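Nitrate/nitrite sensor protein NarX (PDB 3EZI) senses nitrate and nitrite in the periplasm and signals to the response regulators NarL and NarP, which it probably phosphorylates when nitrate is present. Local coordinates at residues 52-58 / 95-101; 36-41 / 62-66. All blocks are in the same frame, centred on the assembly; numbering follows the deposited sequence.

Contact 1. Residues 52-58 / 95-101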
ATOM      1  N   ASP A  52       3.071 -17.649  -4.643  1.00 20.78           N
ATOM      2  CA  ASP A  52       1.726 -17.671  -5.206  1.00 21.19           C
ATOM      3  C   ASP A  52       1.554 -17.099  -6.624  1.00 23.41           C
ATOM      4  O   ASP A  52       0.425 -16.991  -7.108  1.00 24.54           O
ATOM      5  CB  ASP A  52       0.759 -16.985  -4.221  1.00 22.41           C
ATOM      6  CG  ASP A  52       0.601 -17.779  -2.884  1.00 25.89           C
ATOM      7  OD1 ASP A  52       0.005 -17.252  -1.911  1.00 28.17           O
ATOM      8  OD2 ASP A  52       1.080 -18.930  -2.802  1.00 23.01           O
ATOM      9  N   GLY A  53       2.662 -16.756  -7.286  1.00 23.65           N
ATOM     10  CA  GLY A  53       2.611 -16.218  -8.644  1.00 23.45           C
ATOM     11  C   GLY A  53       1.940 -14.858  -8.749  1.00 24.51           C
ATOM     12  O   GLY A  53       1.194 -14.594  -9.691  1.00 26.25           O
ATOM     13  N   GLN A  54       2.220 -13.976  -7.796  0.50 22.45           N
ATOM     14  CA  GLN A  54       1.635 -12.636  -7.791  0.50 22.42           C
ATOM     15  C   GLN A  54       2.709 -11.560  -7.895  0.50 21.92           C
ATOM     16  O   GLN A  54       2.398 -10.367  -7.794  0.50 21.74           O
ATOM     17  CB  GLN A  54       0.913 -12.354  -6.470  0.50 22.02           C
ATOM     18  CG  GLN A  54      -0.103 -13.331  -6.020  0.50 25.72           C
ATOM     19  CD  GLN A  54      -1.360 -12.627  -5.630  0.50 23.47           C
ATOM     20  OE1 GLN A  54      -2.147 -12.250  -6.487  0.50 24.01           O
ATOM     21  NE2 GLN A  54      -1.544 -12.404  -4.338  0.50 26.09           N
ATOM     22  N   LEU A  55       3.960 -11.956  -8.085  1.00 21.94           N
ATOM     23  CA  LEU A  55       5.053 -10.954  -8.105  1.00 24.82           C
ATOM     24  C   LEU A  55       4.797  -9.727  -8.994  1.00 22.88           C
ATOM     25  O   LEU A  55       5.108  -8.576  -8.608  1.00 19.76           O
ATOM     26  CB  LEU A  55       6.402 -11.588  -8.465  1.00 24.80           C
ATOM     27  CG  LEU A  55       7.602 -10.676  -8.143  1.00 26.35           C
ATOM     28  CD1 LEU A  55       7.509 -10.209  -6.694  1.00 26.34           C
ATOM     29  CD2 LEU A  55       8.929 -11.435  -8.377  1.00 24.87           C
ATOM     30  N   ALA A  56       4.240  -9.939 -10.180  1.00 22.25           N
ATOM     31  CA  ALA A  56       3.950  -8.802 -11.048  1.00 23.47           C
ATOM     32  C   ALA A  56       2.896  -7.857 -10.458  1.00 22.96           C
ATOM     33  O   ALA A  56       2.945  -6.618 -10.631  1.00 21.98           O
ATOM     34  CB  ALA A  56       3.489  -9.296 -12.434  1.00 27.66           C
ATOM     35  N   GLN A  57       1.909  -8.433  -9.777  1.00 19.74           N
ATOM     36  CA  GLN A  57       0.864  -7.641  -9.180  1.00 21.92           C
ATOM     37  C   GLN A  57       1.420  -6.848  -7.999  1.00 18.89           C
ATOM     38  O   GLN A  57       1.043  -5.678  -7.801  1.00 19.79           O
ATOM     39  CB  GLN A  57      -0.274  -8.549  -8.727  1.00 23.32           C
ATOM     40  CG  GLN A  57      -1.363  -7.831  -8.010  1.00 31.86           C
ATOM     41  CD  GLN A  57      -2.710  -8.223  -8.553  1.00 38.27           C
ATOM     42  OE1 GLN A  57      -3.103  -9.394  -8.505  1.00 37.87           O
ATOM     43  NE2 GLN A  57      -3.424  -7.246  -9.097  1.00 39.98           N
ATOM     44  N   LEU A  58       2.296  -7.477  -7.220  1.00 16.90           N
ATOM     45  CA  LEU A  58       2.927  -6.782  -6.087  1.00 16.99           C
ATOM     46  C   LEU A  58       3.831  -5.649  -6.604  1.00 15.08           C
ATOM     47  O   LEU A  58       3.792  -4.528  -6.090  1.00 13.63           O
ATOM     48  CB  LEU A  58       3.793  -7.735  -5.260  1.00 18.18           C
ATOM     49  CG  LEU A  58       4.572  -7.047  -4.129  1.00 19.27           C
ATOM     50  CD1 LEU A  58       3.621  -6.189  -3.241  1.00 16.19           C
ATOM     51  CD2 LEU A  58       5.287  -8.125  -3.275  1.00 16.62           C
ATOM     52  N   GLN A  95      -7.184  -6.885  -4.302  1.00 17.12           N
ATOM     53  CA  GLN A  95      -6.995  -7.862  -5.384  1.00 18.48           C
ATOM     54  C   GLN A  95      -5.774  -8.755  -5.079  1.00 20.78           C
ATOM     55  O   GLN A  95      -5.777  -9.974  -5.310  1.00 20.66           O
ATOM     56  CB  GLN A  95      -6.793  -7.125  -6.714  1.00 23.28           C
ATOM     57  CG  GLN A  95      -6.797  -8.009  -7.951  1.00 32.61           C
ATOM     58  CD  GLN A  95      -6.667  -7.191  -9.247  1.00 38.39           C
ATOM     59  OE1 GLN A  95      -5.612  -6.615  -9.538  1.00 43.38           O
ATOM     60  NE2 GLN A  95      -7.748  -7.126 -10.020  1.00 40.63           N
ATOM     61  N   LEU A  96      -4.699  -8.139  -4.583  1.00 15.90           N
ATOM     62  CA  LEU A  96      -3.497  -8.907  -4.237  1.00 17.94           C
ATOM     63  C   LEU A  96      -3.845 -10.015  -3.192  1.00 16.72           C
ATOM     64  O   LEU A  96      -3.469 -11.179  -3.351  1.00 21.16           O
ATOM     65  CB  LEU A  96      -2.410  -7.955  -3.675  1.00 15.86           C
ATOM     66  CG  LEU A  96      -1.130  -8.658  -3.199  1.00 20.36           C
ATOM     67  CD1 LEU A  96      -0.328  -9.110  -4.400  1.00 18.97           C
ATOM     68  CD2 LEU A  96      -0.314  -7.704  -2.303  1.00 16.45           C
ATOM     69  N   VAL A  97      -4.587  -9.657  -2.158  1.00 16.19           N
ATOM     70  CA  VAL A  97      -4.981 -10.593  -1.099  1.00 17.77           C
ATOM     71  C   VAL A  97      -5.821 -11.746  -1.679  1.00 19.65           C
ATOM     72  O   VAL A  97      -5.683 -12.892  -1.265  1.00 17.91           O
ATOM     73  CB  VAL A  97      -5.808  -9.860  -0.036  1.00 18.85           C
ATOM     74  CG1 VAL A  97      -6.495 -10.836   0.913  1.00 19.32           C
ATOM     75  CG2 VAL A  97      -4.879  -8.894   0.764  1.00 21.89           C
ATOM     76  N   SER A  98      -6.668 -11.420  -2.659  0.50 23.92           N
ATOM     77  CA  SER A  98      -7.540 -12.425  -3.286  0.50 24.02           C
ATOM     78  C   SER A  98      -6.724 -13.509  -3.968  0.50 25.06           C
ATOM     79  O   SER A  98      -7.087 -14.689  -3.924  0.50 26.86           O
ATOM     80  CB  SER A  98      -8.503 -11.774  -4.314  0.50 25.84           C
ATOM     81  OG  SER A  98      -7.858 -11.398  -5.535  0.50 25.46           O
ATOM     82  N   GLY A  99      -5.612 -13.101  -4.572  1.00 24.70           N
ATOM     83  CA  GLY A  99      -4.732 -14.019  -5.280  1.00 22.39           C
ATOM     84  C   GLY A  99      -3.784 -14.886  -4.439  1.00 21.32           C
ATOM     85  O   GLY A  99      -3.149 -15.804  -4.953  1.00 21.53           O
ATOM     86  N   PHE A 100      -3.669 -14.605  -3.154  1.00 20.95           N
ATOM     87  CA  PHE A 100      -2.806 -15.438  -2.317  1.00 22.08           C
ATOM     88  C   PHE A 100      -3.554 -16.734  -1.973  1.00 23.01           C
ATOM     89  O   PHE A 100      -4.792 -16.764  -1.982  1.00 21.68           O
ATOM     90  CB  PHE A 100      -2.457 -14.747  -0.996  1.00 21.26           C
ATOM     91  CG  PHE A 100      -1.465 -13.619  -1.111  1.00 22.50           C
ATOM     92  CD1 PHE A 100      -0.306 -13.743  -1.872  1.00 25.79           C
ATOM     93  CD2 PHE A 100      -1.664 -12.446  -0.392  1.00 21.48           C
ATOM     94  CE1 PHE A 100       0.634 -12.717  -1.905  1.00 27.18           C
ATOM     95  CE2 PHE A 100      -0.725 -11.416  -0.422  1.00 21.53           C
ATOM     96  CZ  PHE A 100       0.424 -11.557  -1.179  1.00 23.73           C
ATOM     97  N   ASP A 101      -2.816 -17.806  -1.671  1.00 23.49           N
ATOM     98  CA  ASP A 101      -3.474 -19.075  -1.270  1.00 22.83           C
ATOM     99  C   ASP A 101      -3.765 -18.853   0.220  1.00 25.14           C
ATOM    100  O   ASP A 101      -2.841 -18.749   1.037  1.00 21.87           O
ATOM    101  CB  ASP A 101      -2.548 -20.298  -1.471  1.00 23.34           C
ATOM    102  CG  ASP A 101      -3.268 -21.653  -1.222  1.00 30.22           C
ATOM    103  OD1 ASP A 101      -4.108 -21.750  -0.297  1.00 24.91           O
ATOM    104  OD2 ASP A 101      -2.973 -22.638  -1.948  1.00 30.59           O
TER
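Asp52 and Asp101 show how a carboxylate can hold the chain just after the end of a neighbouring helix. Asp52 OD1 accepts the backbone N-H of Asp101 in a nearly straight bond, with OD1 2.9 Å from Asp101 N and an N-H...O angle of 167°. The donor stands well above the carboxylate plane, 63° out of it. The same OD1 also rests against Phe100, 3.4 Å from its CA. Asp52 OD2 and Asp101 OD2 are like charges 5.6 Å apart, near each other but not in contact. Asp101 OD1 is hydrogen-bonded to Thr103 OG1.

Two glutamine amides add polar links, both less certain. Gln54 was modelled in two conformers; in the one described, NE2 donates to Leu96 O, in the last turn of helix 82-99, and lies over one face of the Phe100 ring, but the 2.5 Å between Gln54 NE2 and Leu96 O is very short and makes this placement doubtful. The link between Gln57 NE2 and Gln95 OE1 is likewise too short to trust in detail: the amide ends are close, on chains that run roughly perpendicular, but their exact placement is doubtful.

On the buried side the contact is apolar. Leu96, with CG anti to the backbone N (chi1 177°), brings CD1 to 4.0 Å from Gln57 CG, the two side chains lying alongside and pointing opposite ways; Leu96 CD2 is 4.3 Å from Leu58 CD1.

Gly53, with positive phi, closes helix 43-52 in a Schellman motif, and the chain sets off again as helix 55-75. Gln54 and Leu58 also pack on Ala49 of helix 43-52, while Phe100 leans on Ala5 and Ile6 of helix 3-22, so the contact ties that turn to the end of helix 82-99.

Contact 2. Residues 36-41 / 62-66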
ATOM      1  N   MET A  36       5.368   3.259   5.854  1.00 12.07           N
ATOM      2  CA  MET A  36       4.639   2.658   4.741  1.00 16.21           C
ATOM      3  C   MET A  36       5.604   2.072   3.696  1.00 15.05           C
ATOM      4  O   MET A  36       5.362   0.993   3.128  1.00 13.88           O
ATOM      5  CB  MET A  36       3.712   3.706   4.138  1.00 18.11           C
ATOM      6  CG  MET A  36       2.640   3.126   3.330  1.00 19.08           C
ATOM      7  SD  MET A  36       1.396   4.358   2.882  1.00 14.93           S
ATOM      8  CE  MET A  36       0.378   3.274   1.973  1.00 14.69           C
ATOM      9  N   GLU A  37       6.719   2.756   3.456  1.00 13.84           N
ATOM     10  CA  GLU A  37       7.714   2.227   2.505  1.00 14.48           C
ATOM     11  C   GLU A  37       8.320   0.879   2.997  1.00 14.87           C
ATOM     12  O   GLU A  37       8.496  -0.098   2.214  1.00 11.67           O
ATOM     13  CB  GLU A  37       8.854   3.250   2.319  1.00 13.49           C
ATOM     14  CG  GLU A  37       9.887   2.804   1.306  1.00 15.12           C
ATOM     15  CD  GLU A  37      11.063   3.758   1.198  1.00 21.53           C
ATOM     16  OE1 GLU A  37      11.781   3.683   0.178  1.00 21.23           O
ATOM     17  OE2 GLU A  37      11.278   4.570   2.131  1.00 22.65           O
ATOM     18  N   GLN A  38       8.609   0.798   4.292  1.00 12.84           N
ATOM     19  CA  GLN A  38       9.206  -0.419   4.838  1.00 14.51           C
ATOM     20  C   GLN A  38       8.245  -1.595   4.726  1.00 11.89           C
ATOM     21  O   GLN A  38       8.669  -2.741   4.553  1.00 13.53           O
ATOM     22  CB  GLN A  38       9.557  -0.233   6.325  1.00 20.34           C
ATOM     23  CG  GLN A  38      10.380   1.003   6.612  1.00 27.87           C
ATOM     24  CD  GLN A  38      11.875   0.762   6.537  1.00 34.24           C
ATOM     25  OE1 GLN A  38      12.379   0.229   5.556  1.00 35.49           O
ATOM     26  NE2 GLN A  38      12.597   1.185   7.573  1.00 34.54           N
ATOM     27  N   THR A  39       6.957  -1.290   4.863  1.00 12.14           N
ATOM     28  CA  THR A  39       5.922  -2.311   4.809  1.00 11.58           C
ATOM     29  C   THR A  39       5.716  -2.768   3.358  1.00 11.56           C
ATOM     30  O   THR A  39       5.640  -3.991   3.088  1.00 12.10           O
ATOM     31  CB  THR A  39       4.582  -1.761   5.400  1.00 12.12           C
ATOM     32  OG1 THR A  39       4.798  -1.314   6.768  1.00 14.08           O
ATOM     33  CG2 THR A  39       3.535  -2.904   5.440  1.00 13.04           C
ATOM     34  N   ALA A  40       5.671  -1.808   2.432  1.00  9.76           N
ATOM     35  CA  ALA A  40       5.457  -2.135   1.015  1.00 14.68           C
ATOM     36  C   ALA A  40       6.562  -2.999   0.415  1.00 17.50           C
ATOM     37  O   ALA A  40       6.289  -3.816  -0.451  1.00 15.60           O
ATOM     38  CB  ALA A  40       5.303  -0.870   0.176  1.00 14.70           C
ATOM     39  N   PHE A  41       7.797  -2.841   0.892  1.00 15.86           N
ATOM     40  CA  PHE A  41       8.897  -3.646   0.356  1.00 14.94           C
ATOM     41  C   PHE A  41       9.349  -4.743   1.300  1.00 15.00           C
ATOM     42  O   PHE A  41      10.474  -5.259   1.209  1.00 18.33           O
ATOM     43  CB  PHE A  41      10.082  -2.733  -0.062  1.00 13.42           C
ATOM     44  CG  PHE A  41       9.747  -1.796  -1.194  1.00 14.65           C
ATOM     45  CD1 PHE A  41       9.956  -2.184  -2.521  1.00 13.85           C
ATOM     46  CD2 PHE A  41       9.170  -0.557  -0.932  1.00 12.32           C
ATOM     47  CE1 PHE A  41       9.595  -1.363  -3.570  1.00 12.01           C
ATOM     48  CE2 PHE A  41       8.789   0.301  -1.970  1.00 16.42           C
ATOM     49  CZ  PHE A  41       8.998  -0.098  -3.304  1.00 16.49           C
ATOM     50  N   GLN A  62       3.640  -1.523  -5.877  1.00 13.14           N
ATOM     51  CA  GLN A  62       4.800  -0.791  -5.382  1.00 12.26           C
ATOM     52  C   GLN A  62       5.093   0.382  -6.300  1.00 11.03           C
ATOM     53  O   GLN A  62       5.453   1.467  -5.842  1.00 11.09           O
ATOM     54  CB  GLN A  62       6.034  -1.722  -5.295  1.00 13.59           C
ATOM     55  CG  GLN A  62       5.873  -2.847  -4.198  1.00 15.88           C
ATOM     56  CD  GLN A  62       6.972  -3.886  -4.263  1.00 13.39           C
ATOM     57  OE1 GLN A  62       7.551  -4.089  -5.338  1.00 14.27           O
ATOM     58  NE2 GLN A  62       7.273  -4.547  -3.131  1.00 12.54           N
ATOM     59  N   ASP A  63       5.012   0.132  -7.598  1.00 10.35           N
ATOM     60  CA  ASP A  63       5.222   1.181  -8.610  1.00 12.29           C
ATOM     61  C   ASP A  63       4.173   2.281  -8.468  1.00 14.85           C
ATOM     62  O   ASP A  63       4.511   3.465  -8.568  1.00 12.41           O
ATOM     63  CB  ASP A  63       5.126   0.621 -10.054  1.00 12.92           C
ATOM     64  CG  ASP A  63       6.282  -0.276 -10.424  1.00 20.85           C
ATOM     65  OD1 ASP A  63       7.297  -0.312  -9.679  1.00 20.08           O
ATOM     66  OD2 ASP A  63       6.142  -0.950 -11.493  1.00 19.66           O
ATOM     67  N   TYR A  64       2.903   1.896  -8.258  1.00 13.64           N
ATOM     68  CA  TYR A  64       1.838   2.892  -8.095  1.00 13.44           C
ATOM     69  C   TYR A  64       2.099   3.713  -6.819  1.00 12.29           C
ATOM     70  O   TYR A  64       1.982   4.949  -6.802  1.00 11.48           O
ATOM     71  CB  TYR A  64       0.478   2.175  -8.022  1.00 15.66           C
ATOM     72  CG  TYR A  64      -0.707   3.110  -7.844  1.00 16.01           C
ATOM     73  CD1 TYR A  64      -1.300   3.717  -8.945  1.00 12.01           C
ATOM     74  CD2 TYR A  64      -1.238   3.361  -6.584  1.00 19.76           C
ATOM     75  CE1 TYR A  64      -2.402   4.542  -8.802  1.00 15.52           C
ATOM     76  CE2 TYR A  64      -2.337   4.191  -6.425  1.00 16.71           C
ATOM     77  CZ  TYR A  64      -2.911   4.773  -7.547  1.00 21.55           C
ATOM     78  OH  TYR A  64      -4.025   5.581  -7.403  1.00 22.94           O
ATOM     79  N   TRP A  65       2.453   3.031  -5.737  1.00 11.87           N
ATOM     80  CA  TRP A  65       2.738   3.744  -4.501  1.00 10.18           C
ATOM     81  C   TRP A  65       3.815   4.837  -4.718  1.00 10.76           C
ATOM     82  O   TRP A  65       3.655   5.997  -4.326  1.00 12.59           O
ATOM     83  CB  TRP A  65       3.238   2.722  -3.464  1.00 12.29           C
ATOM     84  CG  TRP A  65       3.466   3.303  -2.089  1.00 12.95           C
ATOM     85  CD1 TRP A  65       2.511   3.574  -1.127  1.00 14.78           C
ATOM     86  CD2 TRP A  65       4.717   3.745  -1.554  1.00 15.23           C
ATOM     87  NE1 TRP A  65       3.113   4.169  -0.024  1.00 17.45           N
ATOM     88  CE2 TRP A  65       4.459   4.292  -0.266  1.00 14.23           C
ATOM     89  CE3 TRP A  65       6.036   3.734  -2.039  1.00 15.26           C
ATOM     90  CZ2 TRP A  65       5.478   4.828   0.535  1.00 15.09           C
ATOM     91  CZ3 TRP A  65       7.045   4.264  -1.243  1.00 16.09           C
ATOM     92  CH2 TRP A  65       6.758   4.809   0.029  1.00 16.11           C
ATOM     93  N   ARG A  66       4.947   4.447  -5.290  1.00 12.38           N
ATOM     94  CA  ARG A  66       6.043   5.400  -5.496  1.00 12.05           C
ATOM     95  C   ARG A  66       5.834   6.474  -6.571  1.00 14.66           C
ATOM     96  O   ARG A  66       6.223   7.636  -6.395  1.00 13.66           O
ATOM     97  CB  ARG A  66       7.339   4.642  -5.859  1.00 15.78           C
ATOM     98  CG  ARG A  66       8.428   4.750  -4.798  1.00 25.77           C
ATOM     99  CD  ARG A  66       9.744   4.180  -5.271  1.00 26.74           C
ATOM    100  NE  ARG A  66      10.384   3.294  -4.290  1.00 24.70           N
ATOM    101  CZ  ARG A  66      10.821   3.664  -3.093  1.00 20.18           C
ATOM    102  NH1 ARG A  66      10.701   4.911  -2.682  1.00 22.43           N
ATOM    103  NH2 ARG A  66      11.389   2.757  -2.314  1.00 19.15           N
TER
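Glu37 OE1 is gripped by both terminal nitrogens of Arg66. The salt bridge rests mainly on Arg66 NH2, 2.7 Å from Glu37 OE1, and NH1 adds a weak second bond. OE1 lies in the guanidinium plane and is approached on the anti side of the Glu37 carboxylate, and the two flat groups stand 79° apart. Glu37 reaches this far because its chain is fully extended, with CG anti to N (chi1 -177°); its other oxygen, OE2, pairs with Lys34.

Gln62 works at the end of helix 30-40, where Gln62 NE2 donates to Ala40 O at 2.9 Å. Its amide also stacks on the Phe41 ring, with Phe41 CE1 3.7 Å from Gln62 CD.

On the buried side Trp65 packs between the two helices. Trp65 CH2 lies 3.5 Å from Glu37 CB, and Trp65 NE1 points at Met36 SD, 3.4 Å away, in a weak N-H...S bond. The sulfur sits at the edge of the indole, a Met-aromatic contact, while Met36 also packs on Leu19 and Phe89. With its salt bridge outside and its indole and thioether inside, the contact joins antiparallel neighbours, 165° between the short axes, in the four-helix bundle of the periplasmic sensor domain.

The two contacts have centres about 15 Å apart and share helix 55-75. Along the chain their segments alternate: 36-41, 52-58, 62-66, 95-101. Residues 52-58 and 62-66 nearly adjoin in sequence, yet they face different partners. Contact 2 lies nearer the centre of the chain, about 6 Å from it against about 13 Å for contact 1, which sits near the end of the bundle where both modelled ends of this fragment lie. Helix 55-75 thus connects to helix 82-99 at its start and to helix 30-40 near mid-length, so that the all-helical periplasmic sensor domain, seen here without ligand, is held together at two levels.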